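Local coordinates for pesticidal crystal protein Cry4Aa (Bacillus thuringiensis, PDB 2C9K) that promotes colloid-osmotic lysis of insect midgut epithelial cells after binding to them, acting as a mosquito-larvicidal, pore-forming toxin, at residues Y281-D284 and S285-R289; N336-V339 and T340-L343. One frame throughout, in Å; residues are numbered along the deposited sequence.

Contact 1: residues Y281-D284 and S285-R289; sequences YQED and SLTRR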
loop_
_atom_site.group_PDB
_atom_site.type_symbol
_atom_site.label_atom_id
_atom_site.label_comp_id
_atom_site.label_asym_id
_atom_site.label_seq_id
_atom_site.Cartn_x
_atom_site.Cartn_y
_atom_site.Cartn_z
ATOM N N TYR A 281 18.647 -12.937 -6.236
ATOM C CA TYR A 281 19.705 -12.011 -6.607
ATOM C C TYR A 281 19.114 -10.750 -7.223
ATOM O O TYR A 281 19.512 -9.636 -6.884
ATOM C CB TYR A 281 20.651 -12.670 -7.592
ATOM C CG TYR A 281 21.704 -11.731 -8.091
ATOM C CD1 TYR A 281 22.739 -11.313 -7.259
ATOM C CD2 TYR A 281 21.654 -11.237 -9.389
ATOM C CE1 TYR A 281 23.702 -10.419 -7.714
ATOM C CE2 TYR A 281 22.605 -10.352 -9.853
ATOM C CZ TYR A 281 23.625 -9.945 -9.014
ATOM O OH TYR A 281 24.571 -9.076 -9.487
ATOM N N GLN A 282 18.169 -10.937 -8.138
ATOM C CA GLN A 282 17.492 -9.819 -8.785
ATOM C C GLN A 282 16.699 -9.045 -7.731
ATOM O O GLN A 282 16.725 -7.813 -7.695
ATOM C CB GLN A 282 16.545 -10.337 -9.869
ATOM C CG GLN A 282 17.261 -10.852 -11.091
ATOM C CD GLN A 282 16.383 -11.705 -11.970
ATOM O OE1 GLN A 282 16.357 -12.927 -11.837
ATOM N NE2 GLN A 282 15.648 -11.067 -12.867
ATOM N N GLU A 283 15.996 -9.777 -6.872
ATOM C CA GLU A 283 15.211 -9.160 -5.811
ATOM C C GLU A 283 16.093 -8.271 -4.939
ATOM O O GLU A 283 15.761 -7.118 -4.671
ATOM C CB GLU A 283 14.565 -10.234 -4.935
ATOM C CG GLU A 283 13.711 -9.677 -3.817
ATOM C CD GLU A 283 12.440 -9.040 -4.318
ATOM O OE1 GLU A 283 12.365 -8.720 -5.522
ATOM O OE2 GLU A 283 11.517 -8.853 -3.502
ATOM N N ASP A 284 17.218 -8.817 -4.496
ATOM C CA ASP A 284 18.135 -8.066 -3.658
ATOM C C ASP A 284 18.606 -6.787 -4.318
ATOM O O ASP A 284 18.651 -5.735 -3.675
ATOM C CB ASP A 284 19.367 -8.897 -3.301
ATOM C CG ASP A 284 19.076 -9.959 -2.272
ATOM O OD1 ASP A 284 17.973 -9.933 -1.681
ATOM O OD2 ASP A 284 19.961 -10.817 -2.052
ATOM N N SER A 285 18.951 -6.859 -5.597
ATOM C CA SER A 285 19.465 -5.678 -6.267
ATOM C C SER A 285 18.485 -4.767 -6.976
ATOM O O SER A 285 18.882 -3.706 -7.439
ATOM C CB SER A 285 20.583 -6.073 -7.241
ATOM O OG SER A 285 20.105 -6.939 -8.245
ATOM N N LEU A 286 17.218 -5.146 -7.074
ATOM C CA LEU A 286 16.258 -4.274 -7.750
ATOM C C LEU A 286 15.211 -3.647 -6.829
ATOM O O LEU A 286 14.472 -2.760 -7.245
ATOM C CB LEU A 286 15.570 -5.026 -8.897
ATOM C CG LEU A 286 16.419 -5.221 -10.163
ATOM C CD1 LEU A 286 15.830 -6.308 -11.057
ATOM C CD2 LEU A 286 16.505 -3.899 -10.909
ATOM N N THR A 287 15.146 -4.101 -5.582
ATOM C CA THR A 287 14.175 -3.561 -4.637
ATOM C C THR A 287 14.893 -3.051 -3.391
ATOM O O THR A 287 16.100 -3.207 -3.276
ATOM C CB THR A 287 13.120 -4.624 -4.257
ATOM O OG1 THR A 287 13.767 -5.791 -3.731
ATOM C CG2 THR A 287 12.305 -5.010 -5.485
ATOM N N ARG A 288 14.170 -2.439 -2.460
ATOM C CA ARG A 288 14.822 -1.913 -1.267
ATOM C C ARG A 288 14.508 -2.719 -0.024
ATOM O O ARG A 288 13.367 -3.117 0.188
ATOM C CB ARG A 288 14.420 -0.446 -1.045
ATOM C CG ARG A 288 14.825 0.476 -2.187
ATOM C CD ARG A 288 14.208 1.856 -2.069
ATOM N NE ARG A 288 14.703 2.603 -0.919
ATOM C CZ ARG A 288 14.102 3.679 -0.420
ATOM N NH1 ARG A 288 12.989 4.136 -0.968
ATOM N NH2 ARG A 288 14.603 4.286 0.643
ATOM N N ARG A 289 15.524 -2.959 0.800
ATOM C CA ARG A 289 15.330 -3.708 2.037
ATOM C C ARG A 289 14.419 -2.929 2.978
ATOM O O ARG A 289 14.364 -1.692 2.931
ATOM C CB ARG A 289 16.674 -3.970 2.712
ATOM C CG ARG A 289 17.233 -5.345 2.421
ATOM C CD ARG A 289 18.685 -5.277 1.994
ATOM N NE ARG A 289 19.610 -4.985 3.087
ATOM C CZ ARG A 289 20.887 -4.653 2.904
ATOM N NH1 ARG A 289 21.383 -4.569 1.671
ATOM N NH2 ARG A 289 21.670 -4.402 3.945
#
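Tyr281 and Glu283 each offer a main-chain carbonyl that accepts two hydrogen bonds from a single residue four positions on, where helix 279-286 ends. Ser285 N reaches Tyr281 O at 3.1 Å with an N-H...O angle of 156°, and Ser285 OG donates to the same Tyr281 O at 3.1 Å from the opposite face of the carbonyl plane. A chi1 of 62° folds the hydroxyl back over its own backbone toward that oxygen. Thr287, the first residue to leave helical phi/psi, repeats the scheme: Thr287 OG1 lies 2.6 Å from Glu283 O and Thr287 N 3.2 Å from Glu283 O, again from opposite faces. The last turn is less regular, for Leu286 N makes only weak bonds, to Gln282 O at 2.8 Å and to Glu283 O.

The bent Glu283 side chain passes Thr287, with OE1 3.7 Å from Thr287 CG2, but its carboxylate is satisfied by a salt bridge to Arg229 and a hydrogen bond to Trp222. Asp284 OD1 accepts from Gln280. Through Glu283 the helix is thus joined to helix 222-240 of the N-terminal helical domain, while Tyr281, Ser285 and Leu286 rest on Leu440 of strand 432-440.

Contact 2: residues N336-V339 and T340-L343; sequences NHNV and TDKL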
loop_
_atom_site.group_PDB
_atom_site.type_symbol
_atom_site.label_atom_id
_atom_site.label_comp_id
_atom_site.label_asym_id
_atom_site.label_seq_id
_atom_site.Cartn_x
_atom_site.Cartn_y
_atom_site.Cartn_z
ATOM N N ASN A 336 27.574 2.597 -14.249
ATOM C CA ASN A 336 29.019 2.555 -14.400
ATOM C C ASN A 336 29.546 3.975 -14.488
ATOM O O ASN A 336 29.844 4.471 -15.568
ATOM C CB ASN A 336 29.385 1.780 -15.660
ATOM C CG ASN A 336 30.866 1.521 -15.767
ATOM O OD1 ASN A 336 31.327 0.886 -16.713
ATOM N ND2 ASN A 336 31.626 2.009 -14.795
ATOM N N HIS A 337 29.667 4.615 -13.332
ATOM C CA HIS A 337 30.127 5.998 -13.227
ATOM C C HIS A 337 31.558 6.268 -13.685
ATOM O O HIS A 337 32.515 5.846 -13.038
ATOM C CB HIS A 337 29.987 6.477 -11.778
ATOM C CG HIS A 337 30.341 7.917 -11.580
ATOM N ND1 HIS A 337 30.908 8.392 -10.417
ATOM C CD2 HIS A 337 30.187 8.993 -12.386
ATOM C CE1 HIS A 337 31.091 9.695 -10.516
ATOM N NE2 HIS A 337 30.661 10.084 -11.701
ATOM N N ASN A 338 31.704 6.979 -14.799
ATOM C CA ASN A 338 33.029 7.328 -15.290
ATOM C C ASN A 338 33.504 8.380 -14.290
ATOM O O ASN A 338 32.764 8.741 -13.379
ATOM C CB ASN A 338 32.966 7.960 -16.688
ATOM C CG ASN A 338 31.765 7.492 -17.504
ATOM O OD1 ASN A 338 31.636 6.307 -17.841
ATOM N ND2 ASN A 338 30.879 8.437 -17.835
ATOM N N VAL A 339 34.720 8.883 -14.458
ATOM C CA VAL A 339 35.237 9.899 -13.542
ATOM C C VAL A 339 35.220 11.280 -14.191
ATOM O O VAL A 339 35.465 12.291 -13.531
ATOM C CB VAL A 339 36.682 9.573 -13.113
ATOM C CG1 VAL A 339 37.108 10.487 -11.976
ATOM C CG2 VAL A 339 36.784 8.103 -12.706
ATOM N N THR A 340 34.913 11.310 -15.485
ATOM C CA THR A 340 34.871 12.552 -16.242
ATOM C C THR A 340 33.479 12.872 -16.779
ATOM O O THR A 340 33.353 13.560 -17.791
ATOM C CB THR A 340 35.832 12.495 -17.445
ATOM O OG1 THR A 340 35.388 11.485 -18.359
ATOM C CG2 THR A 340 37.257 12.183 -16.982
ATOM N N ASP A 341 32.439 12.383 -16.110
ATOM C CA ASP A 341 31.063 12.630 -16.551
ATOM C C ASP A 341 30.381 13.799 -15.850
ATOM O O ASP A 341 30.773 14.195 -14.756
ATOM C CB ASP A 341 30.217 11.371 -16.376
ATOM C CG ASP A 341 30.705 10.498 -15.246
ATOM O OD1 ASP A 341 31.159 11.051 -14.217
ATOM O OD2 ASP A 341 30.622 9.258 -15.389
ATOM N N LYS A 342 29.351 14.339 -16.494
ATOM C CA LYS A 342 28.605 15.472 -15.963
ATOM C C LYS A 342 27.359 15.100 -15.173
ATOM O O LYS A 342 26.593 14.220 -15.564
ATOM C CB LYS A 342 28.183 16.414 -17.093
ATOM C CG LYS A 342 29.194 17.481 -17.456
ATOM C CD LYS A 342 28.533 18.554 -18.312
ATOM C CE LYS A 342 27.385 19.224 -17.560
ATOM N NZ LYS A 342 26.674 20.250 -18.378
ATOM N N LEU A 343 27.147 15.808 -14.072
ATOM C CA LEU A 343 25.999 15.568 -13.223
ATOM C C LEU A 343 24.806 16.425 -13.656
ATOM O O LEU A 343 24.894 17.649 -13.721
ATOM C CB LEU A 343 26.370 15.863 -11.761
ATOM C CG LEU A 343 25.429 15.334 -10.667
ATOM C CD1 LEU A 343 25.217 13.844 -10.872
ATOM C CD2 LEU A 343 26.007 15.593 -9.287
#
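His337 and Asn338 meet Asp341 in a local, polar surface contact around a turn, within the loop that leads from strand 329-335 to strand 342-347. These strands are the two edges of a four-stranded antiparallel sheet with strand order 3-2-1-4, so the loop is the Greek-key connection that passes over the ends of the two inner strands. The sheet belongs to the middle domain, a beta prism in three-domain Cry toxins. The contact lies about 36 Å, centre to centre, from the middle of the chain, and loops exposed in this domain are probably, as in relatives, among those that meet receptors.

The reversal is tight: the CA atoms of Asn338 and Asp341 are 5.8 Å apart, within the limit for a beta turn, with Val339 and Thr340 at its corner. Asn338 O and Asp341 N stand 4.6 Å apart, too far for the usual closing bond. Instead the Asp341 carboxylate turns back into the bend. Its OD2 accepts a weak hydrogen bond from Asn338 N, 2.6 Å away but strongly bent, with an N-H...O angle of 115°. The Asn338 amide lies beside the same carboxylate, their planes 37° apart, yet its ND2 is engaged by Thr314 OG1 on strand 313-322, which ties the turn to an inner strand.

On the other branch, the His337 imidazole also meets the ring of Tyr302 of strand 294-303. Asp341 OD1 sits at the edge of the imidazole near its plane; ring and carboxylate planes differ by 8°, and OD1 lies 2.7 Å from His337 NE2.

Overall arrangement
Followed from the N terminus, the helical domain comes first, and the chain then enters the middle domain, where contact 1 closes the end of helix 279-286. Strands 294-303, 313-322 and 329-335 follow, after which contact 2 turns the chain into strand 342-347 and so completes the four-stranded sheet. The two are strictly in series: contact 1 ends before contact 2 begins, and they neither nest nor cross. Their centres are about 24 Å apart and their nearest atoms about 13 Å. Contact 1 is partly buried, with side chains against helix 222-240 and strand 432-440; contact 2 bridges strand ends at the surface, against strands 294-303 and 313-322.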